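Local coordinates for protein RTX toxin RtxA (Vibrio vulnificus MO6-24/O, PDB 6IMP) that supplies a MARTX toxin with an alpha/beta hydrolase-fold effector domain that probably acts as a hydrolase during infection, at residues G200-R205 and L253-N258. Numbering follows the deposited sequence.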
ATOM      1  N   GLY A 200       3.082 -12.844  -6.267  1.00 91.61           N
ATOM      2  CA  GLY A 200       3.913 -11.775  -6.809  1.00 87.16           C
ATOM      3  C   GLY A 200       3.632 -10.402  -6.245  1.00 83.32           C
ATOM      4  O   GLY A 200       2.594 -10.154  -5.634  1.00 90.80           O
ATOM      5  N   LEU A 201       4.571  -9.499  -6.491  1.00 79.67           N
ATOM      6  CA  LEU A 201       4.511  -8.143  -5.972  1.00 72.11           C
ATOM      7  C   LEU A 201       4.337  -7.171  -7.120  1.00 66.25           C
ATOM      8  O   LEU A 201       5.137  -7.166  -8.049  1.00 57.82           O
ATOM      9  CB  LEU A 201       5.812  -7.813  -5.237  1.00 71.13           C
ATOM     10  CG  LEU A 201       6.065  -6.323  -4.983  1.00 81.88           C
ATOM     11  CD1 LEU A 201       5.000  -5.746  -4.052  1.00 87.56           C
ATOM     12  CD2 LEU A 201       7.457  -6.088  -4.421  1.00 78.31           C
ATOM     13  N   LEU A 202       3.334  -6.306  -7.018  1.00 65.95           N
ATOM     14  CA  LEU A 202       3.251  -5.121  -7.880  1.00 69.57           C
ATOM     15  C   LEU A 202       3.616  -3.874  -7.101  1.00 63.08           C
ATOM     16  O   LEU A 202       2.875  -3.453  -6.218  1.00 65.12           O
ATOM     17  CB  LEU A 202       1.841  -4.956  -8.475  1.00 69.52           C
ATOM     18  CG  LEU A 202       1.491  -3.561  -9.011  1.00 68.17           C
ATOM     19  CD1 LEU A 202       2.420  -3.168 -10.146  1.00 77.27           C
ATOM     20  CD2 LEU A 202       0.046  -3.475  -9.450  1.00 65.82           C
ATOM     21  N   LEU A 203       4.737  -3.268  -7.468  1.00 60.31           N
ATOM     22  CA  LEU A 203       5.069  -1.915  -7.036  1.00 67.33           C
ATOM     23  C   LEU A 203       4.392  -0.893  -7.957  1.00 68.85           C
ATOM     24  O   LEU A 203       4.934  -0.518  -8.998  1.00 71.74           O
ATOM     25  CB  LEU A 203       6.592  -1.711  -7.040  1.00 72.55           C
ATOM     26  CG  LEU A 203       7.422  -2.646  -6.131  1.00 76.18           C
ATOM     27  CD1 LEU A 203       8.912  -2.522  -6.422  1.00 71.35           C
ATOM     28  CD2 LEU A 203       7.154  -2.387  -4.655  1.00 74.07           C
ATOM     29  N   ASP A 204       3.191  -0.469  -7.576  1.00 69.81           N
ATOM     30  CA  ASP A 204       2.383   0.455  -8.387  1.00 69.68           C
ATOM     31  C   ASP A 204       2.799   1.889  -8.089  1.00 62.54           C
ATOM     32  O   ASP A 204       2.453   2.420  -7.049  1.00 58.58           O
ATOM     33  CB  ASP A 204       0.875   0.253  -8.081  1.00 67.67           C
ATOM     34  CG  ASP A 204      -0.041   1.246  -8.828  1.00 69.67           C
ATOM     35  OD1 ASP A 204       0.448   1.953  -9.746  1.00 62.34           O
ATOM     36  OD2 ASP A 204      -1.260   1.310  -8.501  1.00 61.89           O
ATOM     37  N   ARG A 205       3.518   2.517  -9.013  1.00 63.24           N
ATOM     38  CA  ARG A 205       3.895   3.937  -8.870  1.00 63.05           C
ATOM     39  C   ARG A 205       4.511   4.188  -7.485  1.00 60.79           C
ATOM     40  O   ARG A 205       4.072   5.079  -6.755  1.00 57.94           O
ATOM     41  CB  ARG A 205       2.678   4.849  -9.072  1.00 60.37           C
ATOM     42  CG  ARG A 205       2.023   4.728 -10.440  1.00 62.36           C
ATOM     43  CD  ARG A 205       0.630   5.361 -10.467  1.00 61.86           C
ATOM     44  NE  ARG A 205      -0.399   4.473  -9.922  1.00 59.85           N
ATOM     45  CZ  ARG A 205      -1.667   4.816  -9.680  1.00 60.09           C
ATOM     46  NH1 ARG A 205      -2.101   6.038  -9.953  1.00 66.41           N
ATOM     47  NH2 ARG A 205      -2.500   3.933  -9.138  1.00 56.63           N
ATOM     48  N   LEU A 253       6.483  -6.833 -10.761  1.00 76.94           N
ATOM     49  CA  LEU A 253       6.087  -5.832 -11.750  1.00 75.32           C
ATOM     50  C   LEU A 253       6.313  -4.457 -11.152  1.00 73.84           C
ATOM     51  O   LEU A 253       6.092  -4.243  -9.966  1.00 88.81           O
ATOM     52  CB  LEU A 253       4.624  -5.985 -12.175  1.00 79.14           C
ATOM     53  CG  LEU A 253       4.134  -5.022 -13.289  1.00 81.75           C
ATOM     54  CD1 LEU A 253       4.935  -5.169 -14.575  1.00 83.38           C
ATOM     55  CD2 LEU A 253       2.654  -5.222 -13.583  1.00 75.54           C
ATOM     56  N   LEU A 254       6.757  -3.529 -11.975  1.00 73.58           N
ATOM     57  CA  LEU A 254       7.012  -2.182 -11.514  1.00 77.78           C
ATOM     58  C   LEU A 254       6.526  -1.168 -12.555  1.00 80.74           C
ATOM     59  O   LEU A 254       7.158  -0.969 -13.597  1.00 80.29           O
ATOM     60  CB  LEU A 254       8.503  -2.014 -11.218  1.00 78.03           C
ATOM     61  CG  LEU A 254       9.032  -0.598 -10.944  1.00 80.48           C
ATOM     62  CD1 LEU A 254       8.357   0.032  -9.736  1.00 77.62           C
ATOM     63  CD2 LEU A 254      10.542  -0.638 -10.749  1.00 87.19           C
ATOM     64  N   LEU A 255       5.397  -0.532 -12.267  1.00 76.06           N
ATOM     65  CA  LEU A 255       4.861   0.499 -13.144  1.00 73.08           C
ATOM     66  C   LEU A 255       5.041   1.867 -12.517  1.00 67.60           C
ATOM     67  O   LEU A 255       4.506   2.143 -11.450  1.00 73.35           O
ATOM     68  CB  LEU A 255       3.388   0.226 -13.428  1.00 73.11           C
ATOM     69  CG  LEU A 255       3.046  -1.217 -13.836  1.00 69.41           C
ATOM     70  CD1 LEU A 255       1.617  -1.284 -14.335  1.00 73.78           C
ATOM     71  CD2 LEU A 255       3.975  -1.761 -14.900  1.00 63.03           C
ATOM     72  N   THR A 256       5.808   2.717 -13.181  1.00 66.85           N
ATOM     73  CA  THR A 256       6.094   4.054 -12.668  1.00 77.68           C
ATOM     74  C   THR A 256       5.321   5.130 -13.414  1.00 75.25           C
ATOM     75  O   THR A 256       4.979   4.955 -14.572  1.00 76.67           O
ATOM     76  CB  THR A 256       7.586   4.384 -12.787  1.00 85.30           C
ATOM     77  OG1 THR A 256       7.939   4.554 -14.164  1.00 89.64           O
ATOM     78  CG2 THR A 256       8.417   3.276 -12.193  1.00 92.82           C
ATOM     79  N   ASP A 257       5.122   6.268 -12.755  1.00 73.89           N
ATOM     80  CA  ASP A 257       4.367   7.398 -13.329  1.00 77.38           C
ATOM     81  C   ASP A 257       5.280   8.298 -14.167  1.00 78.64           C
ATOM     82  O   ASP A 257       6.481   8.064 -14.236  1.00 74.81           O
ATOM     83  CB  ASP A 257       3.661   8.205 -12.228  1.00 79.44           C
ATOM     84  CG  ASP A 257       4.597   8.621 -11.107  1.00 88.05           C
ATOM     85  OD1 ASP A 257       5.317   7.747 -10.563  1.00103.87           O
ATOM     86  OD2 ASP A 257       4.592   9.815 -10.752  1.00 91.31           O
ATOM     87  N   ASN A 258       4.701   9.296 -14.839  1.00 82.41           N
ATOM     88  CA  ASN A 258       5.449  10.108 -15.819  1.00 85.98           C
ATOM     89  C   ASN A 258       5.922  11.440 -15.232  1.00 92.56           C
ATOM     90  O   ASN A 258       6.366  12.329 -15.964  1.00106.40           O
ATOM     91  CB  ASN A 258       4.623  10.339 -17.101  1.00 83.01           C
ATOM     92  CG  ASN A 258       3.433  11.284 -16.896  1.00 90.60           C
ATOM     93  OD1 ASN A 258       3.256  11.893 -15.828  1.00 85.58           O
ATOM     94  ND2 ASN A 258       2.612  11.416 -17.937  1.00 82.20           N
TER
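Arg205 N donates to Leu255 O at 2.7 Å. This bond holds segment 200-205 against Leu255 of the next strand, and two residues earlier, Leu203 N donates to Leu253 O at 3.0 Å. Two weak bonds, from Leu253 N to Leu201 O and from Leu255 N to Leu203 O, complete the parallel pairing, whose strand axes run 9° apart.

On one face, Leu202 and Leu253 lie side by side and point the same way. Leu202 CD1 sits 4.0 Å from Leu253 CD2 and also touches Leu255 CG; Ile302 of helix 291-302 packs on both Leu202 and Leu253. On the other face, Leu254 has CG anti to its own N (chi1 170°), which brings CD1 over Leu203, 3.7 Å from Leu203 CB.

Past the last bridge, the chain of Arg205 bends at chi3 (-81°) and returns to Asp204. Arg205 NE meets Asp204 OD1 at 2.7 Å, and Arg205 NH2 meets Asp204 OD2 at 3.0 Å, a side-on, two-nitrogen salt bridge with the carboxylate at the guanidinium edge. Asp204 OD2 also takes a hydrogen bond from His175 NE2, and Arg205 NH2 bonds Ser291 OG, so this buried pair is fixed to strand 172-177 and to the start of helix 291-302. Arg205 CG meanwhile rests 3.7 Å from Leu255 O.

The chain between these neighbouring parallel strands includes several helices, as expected of the C-terminal half of the alpha/beta hydrolase sheet, with 200-204 next to strand 172-177, which leads into a probable GxSxG nucleophile elbow.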